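PDB 6VTJ: Non-ribosomal peptide synthetase, which probably carries a peptide intermediate on a phosphopantetheine-bearing carrier domain and releases it by NAD(P)H-dependent reduction in its reductase domain. Local coordinates for residues R232-G237 / V293-L298; M363-Y368 / F467-A472. All blocks are in the same frame, centred on the assembly; numbering follows the deposited sequence.

Contact 1: residues R232-G237 / V293-L298; sequences RVNVDG and VCSKFL
N234 reaches across to S295 where helices 229-246 and 291-308 run side by side, their local axes 8.2 Å apart and only 14° from parallel. The N234 chain leans on S295 from its root: CB lies 3.5 Å from S295 OG, and CG is 3.8 Å from the same oxygen. With CG anti to the carbonyl carbon (chi1 -68°), and so beside the backbone N, the amide faces that hydroxyl. At the tip, N234 ND2 donates to S295 OG at 3.2 Å, with OG almost in the amide plane, while N234 OD1 takes the backbone N-H of L220. S295 OG in turn bonds to Y292 O one turn back, so this buried hydroxyl is held from both helices. Next door, V235 CG2 lies 3.8 Å from S295 CB and 4.1 Å from L298 CB, adding the apolar part. A water bridges the helices, giving a hydrogen bond to N234 O at 2.8 Å and accepting one from K296 NZ at 3.0 Å; K296 NZ also bonds to I256 O. Y292 and K296 have the YxxxK spacing of short-chain dehydrogenases/reductases, and the asparagine carbonyl-water-lysine chain resembles the proton relay described for relatives of that family.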
loop_
_atom_site.group_PDB
_atom_site.type_symbol
_atom_site.label_atom_id
_atom_site.label_comp_id
_atom_site.label_asym_id
_atom_site.label_seq_id
_atom_site.Cartn_x
_atom_site.Cartn_y
_atom_site.Cartn_z
ATOM N N ARG A 232 5.237 12.258 -6.409
ATOM C CA ARG A 232 6.209 12.149 -7.492
ATOM C C ARG A 232 6.384 10.697 -7.913
ATOM O O ARG A 232 6.443 10.393 -9.110
ATOM C CB ARG A 232 7.567 12.727 -7.073
ATOM C CG ARG A 232 7.608 14.227 -6.882
ATOM C CD ARG A 232 7.961 14.924 -8.168
ATOM N NE ARG A 232 9.339 14.666 -8.573
ATOM C CZ ARG A 232 9.685 14.151 -9.753
ATOM N NH1 ARG A 232 8.744 13.823 -10.645
ATOM N NH2 ARG A 232 10.971 13.956 -10.038
ATOM N N VAL A 233 6.504 9.794 -6.940
ATOM C CA VAL A 233 6.693 8.383 -7.271
ATOM C C VAL A 233 5.390 7.776 -7.776
ATOM O O VAL A 233 5.359 7.105 -8.813
ATOM C CB VAL A 233 7.235 7.598 -6.063
ATOM C CG1 VAL A 233 7.323 6.106 -6.392
ATOM C CG2 VAL A 233 8.592 8.127 -5.632
ATOM N N ASN A 234 4.290 8.012 -7.055
ATOM C CA ASN A 234 3.053 7.293 -7.314
ATOM C C ASN A 234 2.225 7.896 -8.440
ATOM O O ASN A 234 1.388 7.192 -9.008
ATOM C CB ASN A 234 2.231 7.239 -6.037
ATOM C CG ASN A 234 2.872 6.374 -4.988
ATOM O OD1 ASN A 234 3.979 5.865 -5.188
ATOM N ND2 ASN A 234 2.193 6.201 -3.853
ATOM N N VAL A 235 2.429 9.168 -8.782
ATOM C CA VAL A 235 1.635 9.763 -9.853
ATOM C C VAL A 235 2.525 10.133 -11.034
ATOM O O VAL A 235 2.300 9.659 -12.156
ATOM C CB VAL A 235 0.845 10.992 -9.377
ATOM C CG1 VAL A 235 0.011 11.517 -10.523
ATOM C CG2 VAL A 235 -0.044 10.644 -8.210
ATOM N N ASP A 236 3.523 10.998 -10.802
ATOM C CA ASP A 236 4.393 11.419 -11.899
ATOM C C ASP A 236 5.101 10.224 -12.530
ATOM O O ASP A 236 5.332 10.204 -13.742
ATOM C CB ASP A 236 5.427 12.440 -11.415
ATOM C CG ASP A 236 4.796 13.765 -10.920
ATOM O OD1 ASP A 236 3.621 14.063 -11.230
ATOM O OD2 ASP A 236 5.490 14.512 -10.193
ATOM N N GLY A 237 5.490 9.234 -11.720
ATOM C CA GLY A 237 6.136 8.053 -12.276
ATOM C C GLY A 237 5.205 7.249 -13.169
ATOM O O GLY A 237 5.623 6.708 -14.195
ATOM N N VAL A 293 -3.814 6.844 -0.673
ATOM C CA VAL A 293 -5.006 6.493 -1.435
ATOM C C VAL A 293 -5.239 7.500 -2.552
ATOM O O VAL A 293 -5.592 7.130 -3.683
ATOM C CB VAL A 293 -6.225 6.399 -0.504
ATOM C CG1 VAL A 293 -7.466 5.982 -1.314
ATOM C CG2 VAL A 293 -5.948 5.425 0.630
ATOM N N CYS A 294 -5.012 8.784 -2.265
ATOM C CA CYS A 294 -5.235 9.818 -3.267
ATOM C C CYS A 294 -4.274 9.677 -4.437
ATOM O O CYS A 294 -4.687 9.762 -5.600
ATOM C CB CYS A 294 -5.121 11.209 -2.631
ATOM S SG CYS A 294 -5.263 12.546 -3.824
ATOM N N SER A 295 -2.977 9.513 -4.155
ATOM C CA SER A 295 -2.009 9.345 -5.238
ATOM C C SER A 295 -2.319 8.107 -6.084
ATOM O O SER A 295 -2.199 8.143 -7.317
ATOM C CB SER A 295 -0.577 9.280 -4.685
ATOM O OG SER A 295 -0.336 8.123 -3.875
ATOM N N LYS A 296 -2.711 6.997 -5.450
ATOM C CA LYS A 296 -3.029 5.817 -6.252
ATOM C C LYS A 296 -4.271 6.062 -7.115
ATOM O O LYS A 296 -4.337 5.622 -8.273
ATOM C CB LYS A 296 -3.222 4.603 -5.348
ATOM C CG LYS A 296 -1.978 4.180 -4.576
ATOM C CD LYS A 296 -0.808 3.843 -5.491
ATOM C CE LYS A 296 -1.040 2.558 -6.261
ATOM N NZ LYS A 296 0.224 2.115 -6.883
ATOM N N PHE A 297 -5.265 6.767 -6.566
ATOM C CA PHE A 297 -6.453 7.095 -7.342
ATOM C C PHE A 297 -6.100 7.947 -8.555
ATOM O O PHE A 297 -6.613 7.714 -9.662
ATOM C CB PHE A 297 -7.474 7.817 -6.457
ATOM C CG PHE A 297 -8.604 8.445 -7.230
ATOM C CD1 PHE A 297 -8.503 9.759 -7.708
ATOM C CD2 PHE A 297 -9.762 7.726 -7.489
ATOM C CE1 PHE A 297 -9.535 10.336 -8.441
ATOM C CE2 PHE A 297 -10.808 8.302 -8.213
ATOM C CZ PHE A 297 -10.690 9.619 -8.690
ATOM N N LEU A 298 -5.248 8.961 -8.360
ATOM C CA LEU A 298 -4.855 9.824 -9.476
ATOM C C LEU A 298 -4.087 9.030 -10.523
ATOM O O LEU A 298 -4.241 9.253 -11.732
ATOM C CB LEU A 298 -4.015 11.001 -8.957
ATOM C CG LEU A 298 -4.748 12.023 -8.068
ATOM C CD1 LEU A 298 -3.786 13.067 -7.486
ATOM C CD2 LEU A 298 -5.883 12.703 -8.847
HETATM O O HOH W 1 1.485 4.422 -8.360
#

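Contact 2: residues M363-Y368 / F467-A472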
loop_
_atom_site.group_PDB
_atom_site.type_symbol
_atom_site.label_atom_id
_atom_site.label_comp_id
_atom_site.label_asym_id
_atom_site.label_seq_id
_atom_site.Cartn_x
_atom_site.Cartn_y
_atom_site.Cartn_z
ATOM N N MET A 363 -5.524 -12.291 3.299
ATOM C CA MET A 363 -4.091 -12.551 3.421
ATOM C C MET A 363 -3.616 -12.917 2.019
ATOM O O MET A 363 -3.634 -14.081 1.609
ATOM C CB MET A 363 -3.801 -13.620 4.447
ATOM C CG MET A 363 -4.430 -13.301 5.805
ATOM S SD MET A 363 -3.537 -12.056 6.748
ATOM C CE MET A 363 -2.054 -12.965 7.193
ATOM N N SER A 364 -3.212 -11.898 1.273
ATOM C CA SER A 364 -2.807 -12.073 -0.120
ATOM C C SER A 364 -1.329 -12.443 -0.141
ATOM O O SER A 364 -0.455 -11.575 -0.119
ATOM C CB SER A 364 -3.093 -10.798 -0.903
ATOM O OG SER A 364 -4.491 -10.538 -0.943
ATOM N N GLN A 365 -1.057 -13.754 -0.178
ATOM C CA GLN A 365 0.311 -14.262 -0.146
ATOM C C GLN A 365 1.088 -13.783 -1.370
ATOM O O GLN A 365 0.651 -13.982 -2.512
ATOM C CB GLN A 365 0.291 -15.791 -0.087
ATOM C CG GLN A 365 -0.577 -16.369 1.067
ATOM C CD GLN A 365 -1.997 -16.755 0.633
ATOM O OE1 GLN A 365 -2.485 -16.319 -0.412
ATOM N NE2 GLN A 365 -2.649 -17.606 1.427
ATOM N N ILE A 366 2.258 -13.174 -1.124
ATOM C CA ILE A 366 2.959 -12.384 -2.145
ATOM C C ILE A 366 3.322 -13.218 -3.374
ATOM O O ILE A 366 3.360 -12.691 -4.507
ATOM C CB ILE A 366 4.200 -11.706 -1.524
ATOM C CG1 ILE A 366 4.747 -10.593 -2.421
ATOM C CG2 ILE A 366 5.292 -12.712 -1.312
ATOM C CD1 ILE A 366 3.847 -9.412 -2.612
ATOM N N ASP A 367 3.597 -14.515 -3.192
ATOM C CA ASP A 367 3.914 -15.334 -4.361
ATOM C C ASP A 367 2.669 -15.551 -5.207
ATOM O O ASP A 367 2.729 -15.519 -6.441
ATOM C CB ASP A 367 4.576 -16.674 -3.961
ATOM C CG ASP A 367 3.939 -17.356 -2.738
ATOM O OD1 ASP A 367 3.074 -16.773 -2.047
ATOM O OD2 ASP A 367 4.342 -18.506 -2.444
ATOM N N TYR A 368 1.512 -15.678 -4.558
ATOM C CA TYR A 368 0.284 -15.790 -5.321
ATOM C C TYR A 368 -0.195 -14.440 -5.855
ATOM O O TYR A 368 -0.791 -14.406 -6.937
ATOM C CB TYR A 368 -0.772 -16.505 -4.481
ATOM C CG TYR A 368 -0.535 -17.993 -4.534
ATOM C CD1 TYR A 368 0.478 -18.576 -3.784
ATOM C CD2 TYR A 368 -1.297 -18.815 -5.364
ATOM C CE1 TYR A 368 0.714 -19.926 -3.845
ATOM C CE2 TYR A 368 -1.063 -20.176 -5.433
ATOM C CZ TYR A 368 -0.060 -20.722 -4.676
ATOM O OH TYR A 368 0.175 -22.068 -4.745
ATOM N N PHE A 467 -6.279 -20.233 -11.730
ATOM C CA PHE A 467 -5.741 -19.693 -10.485
ATOM C C PHE A 467 -6.840 -19.704 -9.429
ATOM O O PHE A 467 -7.902 -19.101 -9.631
ATOM C CB PHE A 467 -5.204 -18.274 -10.715
ATOM C CG PHE A 467 -4.699 -17.590 -9.473
ATOM C CD1 PHE A 467 -5.572 -17.159 -8.489
ATOM C CD2 PHE A 467 -3.339 -17.351 -9.308
ATOM C CE1 PHE A 467 -5.104 -16.540 -7.344
ATOM C CE2 PHE A 467 -2.860 -16.726 -8.155
ATOM C CZ PHE A 467 -3.740 -16.322 -7.175
ATOM N N ASP A 468 -6.581 -20.369 -8.303
ATOM C CA ASP A 468 -7.400 -20.255 -7.102
ATOM C C ASP A 468 -6.514 -19.757 -5.963
ATOM O O ASP A 468 -5.314 -20.061 -5.918
ATOM C CB ASP A 468 -8.043 -21.599 -6.704
ATOM C CG ASP A 468 -9.306 -21.929 -7.501
ATOM O OD1 ASP A 468 -9.634 -21.217 -8.447
ATOM O OD2 ASP A 468 -9.999 -22.919 -7.161
ATOM N N TRP A 469 -7.101 -18.981 -5.028
ATOM C CA TRP A 469 -6.253 -18.519 -3.923
ATOM C C TRP A 469 -6.101 -19.616 -2.864
ATOM O O TRP A 469 -7.078 -20.271 -2.509
ATOM C CB TRP A 469 -6.838 -17.269 -3.270
ATOM C CG TRP A 469 -6.666 -15.983 -4.065
ATOM C CD1 TRP A 469 -7.563 -15.436 -4.942
ATOM C CD2 TRP A 469 -5.538 -15.103 -4.046
ATOM N NE1 TRP A 469 -7.059 -14.269 -5.465
ATOM C CE2 TRP A 469 -5.823 -14.036 -4.912
ATOM C CE3 TRP A 469 -4.317 -15.104 -3.361
ATOM C CZ2 TRP A 469 -4.923 -12.986 -5.124
ATOM C CZ3 TRP A 469 -3.421 -14.060 -3.580
ATOM C CH2 TRP A 469 -3.734 -13.018 -4.451
ATOM N N PRO A 470 -4.896 -19.829 -2.325
ATOM C CA PRO A 470 -4.755 -20.783 -1.224
ATOM C C PRO A 470 -5.259 -20.184 0.070
ATOM O O PRO A 470 -5.037 -19.007 0.360
ATOM C CB PRO A 470 -3.245 -21.035 -1.153
ATOM C CG PRO A 470 -2.627 -19.834 -1.702
ATOM C CD PRO A 470 -3.597 -19.250 -2.723
ATOM N N GLU A 471 -5.908 -21.018 0.872
ATOM C CA GLU A 471 -6.447 -20.558 2.141
ATOM C C GLU A 471 -5.323 -20.169 3.090
ATOM O O GLU A 471 -4.288 -20.834 3.167
ATOM C CB GLU A 471 -7.300 -21.650 2.771
ATOM C CG GLU A 471 -8.553 -21.931 1.986
ATOM C CD GLU A 471 -9.771 -22.105 2.866
ATOM O OE1 GLU A 471 -10.662 -21.219 2.823
ATOM O OE2 GLU A 471 -9.831 -23.131 3.595
ATOM N N ALA A 472 -5.526 -19.074 3.812
ATOM C CA ALA A 472 -4.610 -18.680 4.881
ATOM C C ALA A 472 -4.998 -19.441 6.147
ATOM O O ALA A 472 -5.523 -18.883 7.112
ATOM C CB ALA A 472 -4.638 -17.173 5.102
#
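Where strand 360-365 gives way to helix 366-376 in the Rossmann-like reductase domain, with Q365 at the N-cap position, the loop ahead of helix 474-485 packs P470 and W469 against Q365 and Y368. P470 lies over one face of the Y368 ring in a CH-pi contact: its CG stands 3.8 Å from the ring centroid and 3° off the normal, practically over the middle. F467 comes in at the edge of that ring, and its own edge also meets the backbone, F467 CE2 lying 3.3 Å from Y368 O. W469 CZ3 touches Y368 CB at 3.7 Å. The Q365 chain bends at chi2 (96°), bringing its amide nearly coplanar with the indole, and OE1 rests at the indole edge, 3.7 Å from W469 CE3. From the same amide, NE2 donates to P470 O at 3.0 Å, approaching from above the carbonyl plane. N390 ND2 bonds to that oxygen too, so two amides grip it. A leucine in place of Q365 would probably leave P470 O to N390 alone and let the loop shift over the tyrosine. At the far end M363 CB meets A472 CB at 3.7 Å. The loop is thus held by ring and methyl packing, with one carbonyl, P470 O, accepting hydrogen bonds from two amides.

Contact 1 and contact 2 come in series along the chain, contact 1 closing before contact 2 opens. Their centres are 26 Å apart and their nearest atoms about 13 Å, so they do not touch. The central mixed sheet ties them together: strand 252-258, which follows helix 229-246 of contact 1, pairs in parallel with 313-322, and 313-322 pairs with 360-365, the strand that leads into contact 2. Contact 1 thus joins two helices of the Rossmann-like part, whereas contact 2 fastens a late loop to it. Phosphopantetheine lies about 10 Å from the K296 side chain and about 12 Å from that of M363, so both contacts lie near the carrier arm without lining its pocket.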